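Transcriptional regulator, LacI family (Lactobacillus brevis, PDB 3JY6) probably binds cis-regulatory DNA as a transcription factor of the LacI family, the portion crystallised here being its periplasmic-binding-protein-like domain. Local coordinates at residues L56-Q70 with V78-D92. Residues are numbered along the deposited sequence; the frame is centred on the assembly and turned at random.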
loop_
_atom_site.group_PDB
_atom_site.type_symbol
_atom_site.label_atom_id
_atom_site.label_comp_id
_atom_site.label_asym_id
_atom_site.label_seq_id
_atom_site.Cartn_x
_atom_site.Cartn_y
_atom_site.Cartn_z
ATOM N N LEU A 56 -16.542 -4.864 13.414
ATOM C CA LEU A 56 -17.876 -5.319 13.037
ATOM C C LEU A 56 -18.935 -4.802 14.028
ATOM O O LEU A 56 -20.032 -4.404 13.631
ATOM C CB LEU A 56 -17.918 -6.852 12.989
ATOM C CG LEU A 56 -17.304 -7.577 11.775
ATOM C CD1 LEU A 56 -17.184 -9.072 12.108
ATOM C CD2 LEU A 56 -18.151 -7.339 10.526
ATOM N N ARG A 57 -18.610 -4.810 15.316
ATOM C CA ARG A 57 -19.559 -4.340 16.324
ATOM C C ARG A 57 -19.826 -2.860 16.126
ATOM O O ARG A 57 -20.914 -2.373 16.415
ATOM C CB ARG A 57 -19.027 -4.578 17.740
ATOM C CG ARG A 57 -18.999 -6.044 18.189
ATOM C CD ARG A 57 -18.526 -6.142 19.642
ATOM N NE ARG A 57 -17.447 -7.109 19.825
ATOM C CZ ARG A 57 -17.626 -8.417 19.979
ATOM N NH1 ARG A 57 -18.849 -8.935 19.978
ATOM N NH2 ARG A 57 -16.577 -9.209 20.145
ATOM N N ALA A 58 -18.822 -2.149 15.624
ATOM C CA ALA A 58 -18.955 -0.724 15.362
ATOM C C ALA A 58 -19.777 -0.529 14.096
ATOM O O ALA A 58 -20.639 0.347 14.017
ATOM C CB ALA A 58 -17.571 -0.087 15.187
ATOM N N ILE A 59 -19.498 -1.352 13.097
ATOM C CA ILE A 59 -20.199 -1.270 11.826
ATOM C C ILE A 59 -21.705 -1.512 11.970
ATOM O O ILE A 59 -22.512 -0.914 11.251
ATOM C CB ILE A 59 -19.578 -2.260 10.832
ATOM C CG1 ILE A 59 -18.204 -1.713 10.402
ATOM C CG2 ILE A 59 -20.513 -2.494 9.649
ATOM C CD1 ILE A 59 -17.293 -2.721 9.774
ATOM N N GLY A 60 -22.076 -2.382 12.904
ATOM C CA GLY A 60 -23.482 -2.665 13.120
ATOM C C GLY A 60 -24.205 -1.647 13.990
ATOM O O GLY A 60 -25.430 -1.556 13.931
ATOM N N SER A 61 -23.461 -0.872 14.780
ATOM C CA SER A 61 -24.068 0.120 15.673
ATOM C C SER A 61 -23.868 1.573 15.256
ATOM O O SER A 61 -23.892 2.472 16.108
ATOM C CB SER A 61 -23.526 -0.048 17.089
ATOM O OG SER A 61 -22.161 0.334 17.150
ATOM N N ARG A 62 -23.660 1.795 13.959
ATOM C CA ARG A 62 -23.469 3.135 13.409
ATOM C C ARG A 62 -24.296 3.268 12.134
ATOM O O ARG A 62 -24.351 4.331 11.509
ATOM C CB ARG A 62 -21.990 3.382 13.101
ATOM C CG ARG A 62 -21.238 4.126 14.195
ATOM C CD ARG A 62 -21.620 5.602 14.196
ATOM N NE ARG A 62 -20.802 6.386 15.113
ATOM C CZ ARG A 62 -20.727 7.713 15.100
ATOM N NH1 ARG A 62 -21.423 8.415 14.214
ATOM N NH2 ARG A 62 -19.958 8.337 15.979
ATOM N N GLY A 63 -24.934 2.168 11.752
ATOM C CA GLY A 63 -25.758 2.170 10.563
ATOM C C GLY A 63 -25.031 2.267 9.235
ATOM O O GLY A 63 -25.040 3.313 8.588
ATOM N N PHE A 64 -24.363 1.194 8.839
ATOM C CA PHE A 64 -23.712 1.179 7.540
ATOM C C PHE A 64 -24.722 0.380 6.729
ATOM O O PHE A 64 -25.451 -0.429 7.296
ATOM C CB PHE A 64 -22.347 0.475 7.613
ATOM C CG PHE A 64 -21.228 1.378 8.064
ATOM C CD1 PHE A 64 -21.045 1.670 9.413
ATOM C CD2 PHE A 64 -20.393 1.990 7.131
ATOM C CE1 PHE A 64 -20.041 2.571 9.828
ATOM C CE2 PHE A 64 -19.388 2.889 7.534
ATOM C CZ PHE A 64 -19.213 3.179 8.873
ATOM N N ASP A 65 -24.797 0.599 5.423
ATOM C CA ASP A 65 -25.783 -0.134 4.641
ATOM C C ASP A 65 -25.315 -1.423 3.996
ATOM O O ASP A 65 -26.100 -2.099 3.333
ATOM C CB ASP A 65 -26.400 0.768 3.575
ATOM C CG ASP A 65 -27.188 1.929 4.176
ATOM O OD1 ASP A 65 -27.532 1.881 5.380
ATOM O OD2 ASP A 65 -27.476 2.893 3.437
ATOM N N GLY A 66 -24.054 -1.781 4.205
ATOM C CA GLY A 66 -23.538 -2.999 3.610
ATOM C C GLY A 66 -22.135 -3.323 4.076
ATOM O O GLY A 66 -21.419 -2.462 4.594
ATOM N N LEU A 67 -21.743 -4.573 3.882
ATOM C CA LEU A 67 -20.435 -5.029 4.290
ATOM C C LEU A 67 -19.766 -5.844 3.193
ATOM O O LEU A 67 -20.344 -6.797 2.672
ATOM C CB LEU A 67 -20.546 -5.897 5.562
ATOM C CG LEU A 67 -19.286 -6.643 6.024
ATOM C CD1 LEU A 67 -18.201 -5.633 6.346
ATOM C CD2 LEU A 67 -19.581 -7.505 7.232
ATOM N N ILE A 68 -18.558 -5.440 2.825
ATOM C CA ILE A 68 -17.788 -6.191 1.845
ATOM C C ILE A 68 -16.651 -6.740 2.696
ATOM O O ILE A 68 -15.870 -5.985 3.295
ATOM C CB ILE A 68 -17.277 -5.307 0.704
ATOM C CG1 ILE A 68 -18.474 -4.701 -0.043
ATOM C CG2 ILE A 68 -16.430 -6.135 -0.234
ATOM C CD1 ILE A 68 -18.124 -3.899 -1.267
ATOM N N LEU A 69 -16.585 -8.061 2.771
ATOM C CA LEU A 69 -15.609 -8.715 3.626
ATOM C C LEU A 69 -14.414 -9.362 2.929
ATOM O O LEU A 69 -14.563 -10.326 2.179
ATOM C CB LEU A 69 -16.348 -9.761 4.462
ATOM C CG LEU A 69 -15.698 -10.418 5.671
ATOM C CD1 LEU A 69 -15.483 -9.380 6.771
ATOM C CD2 LEU A 69 -16.614 -11.544 6.172
ATOM N N GLN A 70 -13.225 -8.829 3.179
ATOM C CA GLN A 70 -12.013 -9.386 2.594
ATOM C C GLN A 70 -11.109 -9.696 3.777
ATOM O O GLN A 70 -9.919 -9.361 3.778
ATOM C CB GLN A 70 -11.350 -8.365 1.652
ATOM C CG GLN A 70 -10.248 -8.937 0.741
ATOM C CD GLN A 70 -8.851 -8.710 1.277
ATOM O OE1 GLN A 70 -8.433 -7.570 1.493
ATOM N NE2 GLN A 70 -8.112 -9.798 1.482
ATOM N N VAL A 78 -20.044 -13.181 11.953
ATOM C CA VAL A 78 -20.770 -12.106 11.303
ATOM C C VAL A 78 -22.268 -12.150 11.599
ATOM O O VAL A 78 -22.935 -11.115 11.589
ATOM C CB VAL A 78 -20.543 -12.137 9.781
ATOM C CG1 VAL A 78 -21.397 -11.089 9.104
ATOM C CG2 VAL A 78 -19.067 -11.894 9.483
ATOM N N GLN A 79 -22.784 -13.348 11.871
ATOM C CA GLN A 79 -24.195 -13.510 12.184
ATOM C C GLN A 79 -24.425 -13.049 13.622
ATOM O O GLN A 79 -25.300 -12.236 13.885
ATOM C CB GLN A 79 -24.610 -14.980 12.046
ATOM C CG GLN A 79 -26.030 -15.287 12.502
ATOM C CD GLN A 79 -27.077 -14.642 11.619
ATOM O OE1 GLN A 79 -26.946 -14.617 10.390
ATOM N NE2 GLN A 79 -28.137 -14.133 12.237
ATOM N N GLU A 80 -23.617 -13.563 14.541
ATOM C CA GLU A 80 -23.737 -13.237 15.954
ATOM C C GLU A 80 -23.578 -11.755 16.269
ATOM O O GLU A 80 -24.135 -11.269 17.257
ATOM C CB GLU A 80 -22.736 -14.075 16.767
ATOM C CG GLU A 80 -23.396 -15.206 17.564
ATOM C CD GLU A 80 -22.512 -16.446 17.749
ATOM O OE1 GLU A 80 -21.295 -16.297 18.007
ATOM O OE2 GLU A 80 -23.044 -17.581 17.654
ATOM N N ILE A 81 -22.840 -11.031 15.428
ATOM C CA ILE A 81 -22.626 -9.598 15.638
ATOM C C ILE A 81 -23.573 -8.677 14.861
ATOM O O ILE A 81 -24.166 -7.774 15.443
ATOM C CB ILE A 81 -21.171 -9.194 15.292
ATOM C CG1 ILE A 81 -20.205 -9.851 16.277
ATOM C CG2 ILE A 81 -21.019 -7.674 15.340
ATOM C CD1 ILE A 81 -18.727 -9.624 15.953
ATOM N N LEU A 82 -23.725 -8.902 13.558
ATOM C CA LEU A 82 -24.586 -8.049 12.740
ATOM C C LEU A 82 -26.033 -8.540 12.556
ATOM O O LEU A 82 -26.923 -7.758 12.198
ATOM C CB LEU A 82 -23.924 -7.830 11.378
ATOM C CG LEU A 82 -22.475 -7.325 11.455
ATOM C CD1 LEU A 82 -21.909 -7.125 10.059
ATOM C CD2 LEU A 82 -22.434 -6.009 12.217
ATOM N N HIS A 83 -26.255 -9.832 12.778
ATOM C CA HIS A 83 -27.585 -10.423 12.662
ATOM C C HIS A 83 -28.279 -10.167 11.335
ATOM O O HIS A 83 -29.496 -9.970 11.283
ATOM C CB HIS A 83 -28.467 -9.919 13.797
ATOM C CG HIS A 83 -27.859 -10.106 15.146
ATOM N ND1 HIS A 83 -27.688 -11.348 15.719
ATOM C CD2 HIS A 83 -27.354 -9.212 16.029
ATOM C CE1 HIS A 83 -27.107 -11.210 16.899
ATOM N NE2 HIS A 83 -26.893 -9.925 17.109
ATOM N N GLN A 84 -27.498 -10.169 10.263
ATOM C CA GLN A 84 -28.030 -9.964 8.927
ATOM C C GLN A 84 -28.798 -8.659 8.772
ATOM O O GLN A 84 -29.740 -8.570 7.985
ATOM C CB GLN A 84 -28.916 -11.150 8.535
ATOM C CG GLN A 84 -28.128 -12.417 8.223
ATOM C CD GLN A 84 -28.996 -13.522 7.665
ATOM O OE1 GLN A 84 -29.814 -13.283 6.784
ATOM N NE2 GLN A 84 -28.810 -14.750 8.167
ATOM N N GLN A 85 -28.398 -7.644 9.522
ATOM C CA GLN A 85 -29.061 -6.361 9.403
ATOM C C GLN A 85 -28.701 -5.766 8.034
ATOM O O GLN A 85 -29.478 -5.011 7.451
ATOM C CB GLN A 85 -28.611 -5.416 10.526
ATOM C CG GLN A 85 -27.173 -4.954 10.415
ATOM C CD GLN A 85 -26.768 -4.029 11.543
ATOM O OE1 GLN A 85 -26.421 -4.477 12.637
ATOM N NE2 GLN A 85 -26.820 -2.725 11.282
ATOM N N MET A 86 -27.530 -6.124 7.510
ATOM C CA MET A 86 -27.101 -5.586 6.231
ATOM C C MET A 86 -26.564 -6.647 5.285
ATOM O O MET A 86 -26.022 -7.662 5.718
ATOM C CB MET A 86 -26.017 -4.511 6.448
ATOM C CG MET A 86 -24.658 -5.043 6.914
ATOM S SD MET A 86 -23.438 -3.760 7.373
ATOM C CE MET A 86 -24.094 -3.244 8.997
ATOM N N PRO A 87 -26.731 -6.434 3.976
ATOM C CA PRO A 87 -26.232 -7.400 2.999
ATOM C C PRO A 87 -24.715 -7.531 3.117
ATOM O O PRO A 87 -24.030 -6.584 3.506
ATOM C CB PRO A 87 -26.680 -6.818 1.658
ATOM C CG PRO A 87 -26.782 -5.319 1.936
ATOM C CD PRO A 87 -27.403 -5.301 3.318
ATOM N N VAL A 88 -24.201 -8.709 2.780
ATOM C CA VAL A 88 -22.773 -8.984 2.869
ATOM C C VAL A 88 -22.254 -9.644 1.603
ATOM O O VAL A 88 -22.959 -10.439 0.974
ATOM C CB VAL A 88 -22.464 -9.952 4.045
ATOM C CG1 VAL A 88 -20.962 -10.190 4.166
ATOM C CG2 VAL A 88 -23.034 -9.391 5.367
ATOM N N VAL A 89 -21.025 -9.305 1.224
ATOM C CA VAL A 89 -20.368 -9.928 0.080
ATOM C C VAL A 89 -18.943 -10.185 0.549
ATOM O O VAL A 89 -18.322 -9.310 1.144
ATOM C CB VAL A 89 -20.317 -9.017 -1.182
ATOM C CG1 VAL A 89 -19.545 -9.720 -2.293
ATOM C CG2 VAL A 89 -21.704 -8.727 -1.685
ATOM N N SER A 90 -18.433 -11.384 0.296
ATOM C CA SER A 90 -17.074 -11.726 0.700
ATOM C C SER A 90 -16.152 -11.744 -0.529
ATOM O O SER A 90 -16.587 -12.008 -1.651
ATOM C CB SER A 90 -17.063 -13.090 1.401
ATOM O OG SER A 90 -15.952 -13.195 2.277
ATOM N N VAL A 91 -14.882 -11.445 -0.312
ATOM C CA VAL A 91 -13.924 -11.415 -1.408
ATOM C C VAL A 91 -12.594 -12.073 -1.072
ATOM O O VAL A 91 -12.084 -11.942 0.045
ATOM C CB VAL A 91 -13.625 -9.957 -1.852
ATOM C CG1 VAL A 91 -12.712 -9.955 -3.079
ATOM C CG2 VAL A 91 -14.923 -9.229 -2.147
ATOM N N ASP A 92 -12.058 -12.793 -2.057
ATOM C CA ASP A 92 -10.756 -13.450 -1.963
ATOM C C ASP A 92 -10.628 -14.462 -0.826
ATOM O O ASP A 92 -9.550 -14.620 -0.264
ATOM C CB ASP A 92 -9.666 -12.377 -1.808
ATOM C CG ASP A 92 -8.267 -12.928 -2.010
ATOM O OD1 ASP A 92 -7.999 -13.482 -3.093
ATOM O OD2 ASP A 92 -7.428 -12.812 -1.091
#
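Leu-82 drives its two methyls into different neighbours: CD1 meets Leu-67 CD2 at 3.7 Å and also touches Leu-56 CD2, both leucines crossing it at about a right angle, while CD2 presses on the backbone of Leu-56 and on Gly-60 CA, 3.6 Å away. Gly-60, with no side chain between its CA and this methyl, lets it lie close to the backbone of helix 49-60. One residue earlier, Ile-81 spreads across the same helix, CG2 against the backbone of Arg-57 and CD1 over one face of the Arg-57 guanidinium, offset toward its rim. The two helix segments cross at -43° with axes 9.4 Å apart. Met-86 reaches from the loop before strand 88-91 to both helix and strand. Its CG sits between backbone N and carbonyl carbon (chi1 71°), and a bend at chi3 turns CE to Ile-59 CG2 (3.7 Å), leaving SD against the Gly-66 peptide and beside Leu-67 CB. On the strands, Leu-67 and Leu-69 point to the same face as Val-88 and Ser-90; there Leu-69 and Val-78 of helix 75-82 run past each other in opposite directions, CD2 and CG2 4.1 Å apart. On the opposite face Ile-68 CG2 lies alongside Val-91 CG2. In the parallel ladder Leu-67 N donates to Pro-87 O, Val-89 N to Leu-67 O and Leu-69 N to Val-89 O. Leu-69 O is gripped twice: Val-91 N (2.7 Å) and Ser-90 OG (3.2 Å) reach it from opposite faces of its carbonyl plane. With OG anti to the backbone N (chi1 -155°), Ser-90 ties its own side chain to the neighbouring strand. The contact closes the beta-alpha-beta unit of strand 66-70, helix 75-82 and strand 88-91 in a Rossmann-like parallel sheet. Strand 9-14 pairs with the other edge of 66-70; helix 20-34 packs on Ile-68 and Val-91, and helix 236-251 on Val-89 and Val-91.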